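Long-range contacts in translation initiation factor eIF2B subunit beta (Schizosaccharomyces pombe, PDB 5B04), which forms part of the eIF2B complex, which catalyses the exchange of GDP for GTP on the gamma subunit of initiation factor eIF2: residues Ile210-Gly215 against Asn278-Gly283; Gln335-Asp340 against Ile356-Tyr361. All blocks are in the same frame, centred on the assembly; numbering follows the deposited sequence.

Contact 1 (Ile210-Gly215 against Asn278-Gly283); sequences IILTQG and NKVILG
Asn278 grips the backbone of Ile210 at both its polar atoms. Its side-chain OD1 accepts from Ile210 N at 3.0 Å, in the carbonyl plane on a lone pair and almost straight, while its own N donates to Ile210 O at 3.0 Å. The first bond depends on the first torsion, which lays CG beside the backbone N and brings the amide oxygen back to the neighbouring strand. Farther along, Leu212 serves as the backbone rung: its N donates to Lys279 O (3.0 Å) and its O accepts from Ile281 N (2.9 Å). Ile281 O, the next carbonyl in line, is met by a side chain, the hydroxyl OG1 of Thr213 donating to it at 2.7 Å with a C=O...donor angle of 174°. Thr213 reaches it with OG1 trans to its backbone N (chi1 -169°), and the backbone of Thr213 bonds in the other direction, to Ile236 and Ala238 of strand 234-238. On one face of the sheet Ile211 runs slantwise across its neighbours, CD1 on Lys279 CB and CG2 against Ile281 CD1 (3.7 Å); helix 218-228 packs here through Val220 and Phe223. On the other face Leu212 and Val280 lie alongside, pointing the same way, with Leu212 CD2 4.0 Å from Val280 CG2, and Val302 of helix 299-308 rests on both. Leu282 CD2 extends this layer to Gln214 CB. The two parallel strands are twisted by 32° against each other. They are the first and fourth strands of a mixed sheet whose parallel strands run in the order 3-2-1-4-5-6, flanked by helices on both faces: the central pair, where strand order reverses, in a Rossmann-like alpha/beta fold.

Contact 2 (Gln335-Asp340 against Ile356-Tyr361); sequences QLSSPD and ILNPYY
Tyr360 lies alongside Gln335, both side chains pointing the same way, where segments 335-340 and 356-361 form a short pairing at the edge of a small antiparallel sheet. A chi1 of 59°, which places CG between the backbone N and the carbonyl carbon, carries the ring over to the other segment: CZ meets Gln335 CB, and CD2 lies 3.6 Å from Ser337 CB, with Ser337 N at the ring edge. Tyr361 flanks Gln335 as well, CD2 approaching Gln335 CG, and takes Tyr360 CE1 over one face of its ring; His285 stacks on Tyr361. The hydroxyl of Tyr360 hydrogen-bonds to Tyr293 of the epsilon subunit. With an alanine here the ring is gone, which is likely to leave a gap beside Gln335 and Ser337 and the hydroxyl of that epsilon tyrosine without this mate.

Leu336 and Pro359 form a non-hydrogen-bonded pair, Leu336 CG resting on Pro359 CB at 4.2 Å, while Leu336 CD2 crosses to Leu357 CD2. Tyr331 of the delta subunit and Tyr308 of epsilon pack on Leu336. The pairing is weak: Tyr360 N donates to Gln335 O (3.2 Å), and Ser337 N meets Asn358 O in a bent bond. Farther on, Pro339 CB sits against Ile356 CG2 at 3.5 Å, and Ile356 carries the sheet on into a strand of the delta subunit. Asn358, its CG opposite the backbone N (chi1 177°), extends its amide to the backbone of Ser338: ND2 donates to Ser338 O at 3.1 Å, the acceptor near the amide plane, and also to Asn243 OD1.

Both contacts are buried, but by different means. Contact 1 belongs to the interior of the subunit, joining central strands of the large, mainly parallel sheet, with helices of the same chain on its faces; other subunits reach only Asn278 and Lys279 at its start. Contact 2 joins strands of the separate antiparallel sheet and is buried largely by the epsilon and delta subunits. The chemistry follows: aliphatic layers around a regular ladder in contact 1, tyrosines and prolines in contact 2, with the Tyr360 hydroxyl and the backbone of Leu336 bonded to epsilon. The centres lie about 24 Å apart and the nearest atoms about 9 Å, yet the chain leaving 278-283 soon enters the smaller sheet.

Contact 1 (Ile210-Gly215 against Asn278-Gly283)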
# COMPACT_ATOMS: atom_id res chain seq x y z
N ILE C 210 -11.43 -6.77 2.25
CA ILE C 210 -12.22 -5.82 1.48
C ILE C 210 -11.77 -5.81 0.02
O ILE C 210 -10.60 -5.55 -0.28
CB ILE C 210 -12.12 -4.40 2.06
CG1 ILE C 210 -12.80 -4.33 3.42
CG2 ILE C 210 -12.75 -3.39 1.11
CD1 ILE C 210 -12.88 -2.94 4.00
N ILE C 211 -12.70 -6.10 -0.87
CA ILE C 211 -12.39 -6.21 -2.29
C ILE C 211 -13.02 -5.09 -3.11
O ILE C 211 -14.22 -4.85 -3.03
CB ILE C 211 -12.87 -7.56 -2.86
CG1 ILE C 211 -12.34 -8.71 -2.00
CG2 ILE C 211 -12.43 -7.72 -4.31
CD1 ILE C 211 -10.83 -8.74 -1.88
N LEU C 212 -12.20 -4.40 -3.90
CA LEU C 212 -12.70 -3.38 -4.80
C LEU C 212 -12.85 -3.93 -6.21
O LEU C 212 -11.92 -4.51 -6.77
CB LEU C 212 -11.77 -2.16 -4.82
CG LEU C 212 -12.15 -1.09 -5.84
CD1 LEU C 212 -13.51 -0.49 -5.52
CD2 LEU C 212 -11.09 0.00 -5.92
N THR C 213 -14.03 -3.74 -6.78
CA THR C 213 -14.28 -4.12 -8.16
C THR C 213 -15.04 -3.00 -8.86
O THR C 213 -15.58 -2.11 -8.20
CB THR C 213 -15.08 -5.43 -8.27
OG1 THR C 213 -15.06 -5.89 -9.62
CG2 THR C 213 -16.52 -5.23 -7.82
N GLN C 214 -15.07 -3.03 -10.18
CA GLN C 214 -15.75 -2.00 -10.95
C GLN C 214 -16.58 -2.60 -12.07
O GLN C 214 -16.20 -3.62 -12.66
CB GLN C 214 -14.75 -1.00 -11.52
CG GLN C 214 -15.38 0.28 -12.01
CD GLN C 214 -14.49 1.03 -12.98
OE1 GLN C 214 -14.42 2.26 -12.95
NE2 GLN C 214 -13.82 0.30 -13.85
N GLY C 215 -17.71 -1.97 -12.37
CA GLY C 215 -18.58 -2.42 -13.44
C GLY C 215 -19.17 -3.79 -13.17
O GLY C 215 -19.19 -4.26 -12.03
N ASN C 278 -7.97 -4.35 0.32
CA ASN C 278 -6.92 -5.36 0.25
C ASN C 278 -6.56 -5.72 -1.18
O ASN C 278 -5.38 -5.79 -1.54
CB ASN C 278 -7.35 -6.62 1.00
CG ASN C 278 -7.50 -6.39 2.49
OD1 ASN C 278 -8.60 -6.45 3.03
ND2 ASN C 278 -6.38 -6.13 3.16
N LYS C 279 -7.57 -5.96 -2.01
CA LYS C 279 -7.36 -6.43 -3.37
C LYS C 279 -8.31 -5.79 -4.37
O LYS C 279 -9.47 -5.52 -4.06
CB LYS C 279 -7.51 -7.95 -3.43
CG LYS C 279 -6.42 -8.73 -2.72
CD LYS C 279 -6.83 -10.18 -2.50
CE LYS C 279 -5.68 -10.99 -1.91
NZ LYS C 279 -5.08 -10.31 -0.72
N VAL C 280 -7.80 -5.54 -5.57
CA VAL C 280 -8.64 -5.12 -6.69
C VAL C 280 -8.88 -6.30 -7.62
O VAL C 280 -7.94 -6.94 -8.08
CB VAL C 280 -7.99 -3.96 -7.48
CG1 VAL C 280 -8.52 -3.93 -8.91
CG2 VAL C 280 -8.25 -2.64 -6.79
N ILE C 281 -10.15 -6.59 -7.87
CA ILE C 281 -10.51 -7.67 -8.78
C ILE C 281 -11.31 -7.12 -9.96
O ILE C 281 -12.45 -6.68 -9.80
CB ILE C 281 -11.32 -8.77 -8.07
CG1 ILE C 281 -10.45 -9.44 -7.00
CG2 ILE C 281 -11.81 -9.80 -9.07
CD1 ILE C 281 -11.14 -10.58 -6.28
N LEU C 282 -10.71 -7.16 -11.14
CA LEU C 282 -11.33 -6.59 -12.33
C LEU C 282 -11.60 -7.64 -13.40
O LEU C 282 -10.85 -8.60 -13.55
CB LEU C 282 -10.44 -5.49 -12.92
CG LEU C 282 -10.28 -4.20 -12.12
CD1 LEU C 282 -9.47 -3.19 -12.92
CD2 LEU C 282 -11.63 -3.63 -11.74
N GLY C 283 -12.69 -7.43 -14.13
CA GLY C 283 -12.93 -8.18 -15.35
C GLY C 283 -12.31 -7.40 -16.49
O GLY C 283 -11.89 -6.25 -16.30

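Contact 2 (Gln335-Asp340 against Ile356-Tyr361)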
# COMPACT_ATOMS: atom_id res chain seq x y z
N GLN C 335 -13.12 2.69 -28.26
CA GLN C 335 -14.32 3.03 -29.01
C GLN C 335 -15.13 4.09 -28.27
O GLN C 335 -15.08 4.16 -27.04
CB GLN C 335 -15.18 1.79 -29.26
CG GLN C 335 -14.51 0.73 -30.10
CD GLN C 335 -14.06 1.25 -31.45
OE1 GLN C 335 -12.91 1.08 -31.84
NE2 GLN C 335 -14.97 1.90 -32.16
N LEU C 336 -15.85 4.91 -29.01
CA LEU C 336 -16.69 5.95 -28.41
C LEU C 336 -18.16 5.71 -28.74
O LEU C 336 -18.53 5.60 -29.91
CB LEU C 336 -16.27 7.34 -28.89
CG LEU C 336 -15.08 8.02 -28.20
CD1 LEU C 336 -13.76 7.32 -28.52
CD2 LEU C 336 -15.01 9.49 -28.57
N SER C 337 -18.98 5.63 -27.70
CA SER C 337 -20.42 5.49 -27.89
C SER C 337 -21.05 6.87 -28.04
O SER C 337 -20.36 7.86 -28.30
CB SER C 337 -21.05 4.74 -26.71
OG SER C 337 -22.45 4.61 -26.89
N SER C 338 -22.36 6.94 -27.86
CA SER C 338 -23.09 8.19 -28.02
C SER C 338 -22.88 9.14 -26.85
O SER C 338 -22.72 8.70 -25.71
CB SER C 338 -24.59 7.91 -28.20
OG SER C 338 -25.32 9.11 -28.39
N PRO C 339 -22.88 10.45 -27.12
CA PRO C 339 -22.88 11.49 -26.09
C PRO C 339 -24.11 11.37 -25.19
O PRO C 339 -24.12 11.89 -24.08
CB PRO C 339 -22.91 12.79 -26.89
CG PRO C 339 -22.32 12.44 -28.21
CD PRO C 339 -22.77 11.04 -28.47
N ASP C 340 -25.12 10.69 -25.71
CA ASP C 340 -26.39 10.46 -25.03
C ASP C 340 -26.23 9.97 -23.59
O ASP C 340 -26.96 10.39 -22.70
CB ASP C 340 -27.22 9.46 -25.83
CG ASP C 340 -28.58 9.20 -25.22
OD1 ASP C 340 -29.23 10.18 -24.78
OD2 ASP C 340 -29.00 8.03 -25.17
N ILE C 356 -18.80 16.64 -26.53
CA ILE C 356 -19.13 15.62 -25.54
C ILE C 356 -18.61 14.26 -25.99
O ILE C 356 -18.94 13.78 -27.07
CB ILE C 356 -20.65 15.53 -25.28
CG1 ILE C 356 -21.16 16.80 -24.59
CG2 ILE C 356 -20.96 14.33 -24.40
CD1 ILE C 356 -21.53 17.92 -25.54
N LEU C 357 -17.80 13.63 -25.14
CA LEU C 357 -17.12 12.39 -25.50
C LEU C 357 -17.42 11.27 -24.52
O LEU C 357 -17.17 11.39 -23.32
CB LEU C 357 -15.61 12.63 -25.57
CG LEU C 357 -15.17 13.78 -26.48
CD1 LEU C 357 -13.68 14.03 -26.35
CD2 LEU C 357 -15.55 13.49 -27.92
N ASN C 358 -17.94 10.16 -25.04
CA ASN C 358 -18.25 8.99 -24.21
C ASN C 358 -17.55 7.73 -24.71
O ASN C 358 -18.12 6.96 -25.48
CB ASN C 358 -19.76 8.76 -24.16
CG ASN C 358 -20.13 7.51 -23.38
OD1 ASN C 358 -19.45 7.14 -22.42
ND2 ASN C 358 -21.20 6.84 -23.80
N PRO C 359 -16.30 7.53 -24.29
CA PRO C 359 -15.62 6.26 -24.58
C PRO C 359 -16.10 5.16 -23.64
O PRO C 359 -16.30 5.44 -22.46
CB PRO C 359 -14.14 6.59 -24.35
CG PRO C 359 -14.17 7.67 -23.32
CD PRO C 359 -15.42 8.48 -23.59
N TYR C 360 -16.30 3.95 -24.14
CA TYR C 360 -16.74 2.87 -23.28
C TYR C 360 -15.66 1.80 -23.10
O TYR C 360 -15.91 0.74 -22.54
CB TYR C 360 -18.05 2.24 -23.79
CG TYR C 360 -18.01 1.65 -25.19
CD1 TYR C 360 -17.63 0.33 -25.40
CD2 TYR C 360 -18.40 2.41 -26.29
CE1 TYR C 360 -17.62 -0.21 -26.68
CE2 TYR C 360 -18.38 1.88 -27.57
CZ TYR C 360 -18.00 0.57 -27.75
OH TYR C 360 -17.98 0.03 -29.02
N TYR C 361 -14.46 2.11 -23.58
CA TYR C 361 -13.30 1.26 -23.34
C TYR C 361 -12.17 2.05 -22.68
O TYR C 361 -11.92 3.20 -23.03
CB TYR C 361 -12.79 0.64 -24.65
CG TYR C 361 -13.66 -0.47 -25.20
CD1 TYR C 361 -14.46 -1.23 -24.36
CD2 TYR C 361 -13.67 -0.76 -26.56
CE1 TYR C 361 -15.26 -2.25 -24.86
CE2 TYR C 361 -14.46 -1.77 -27.06
CZ TYR C 361 -15.25 -2.51 -26.21
OH TYR C 361 -16.04 -3.52 -26.72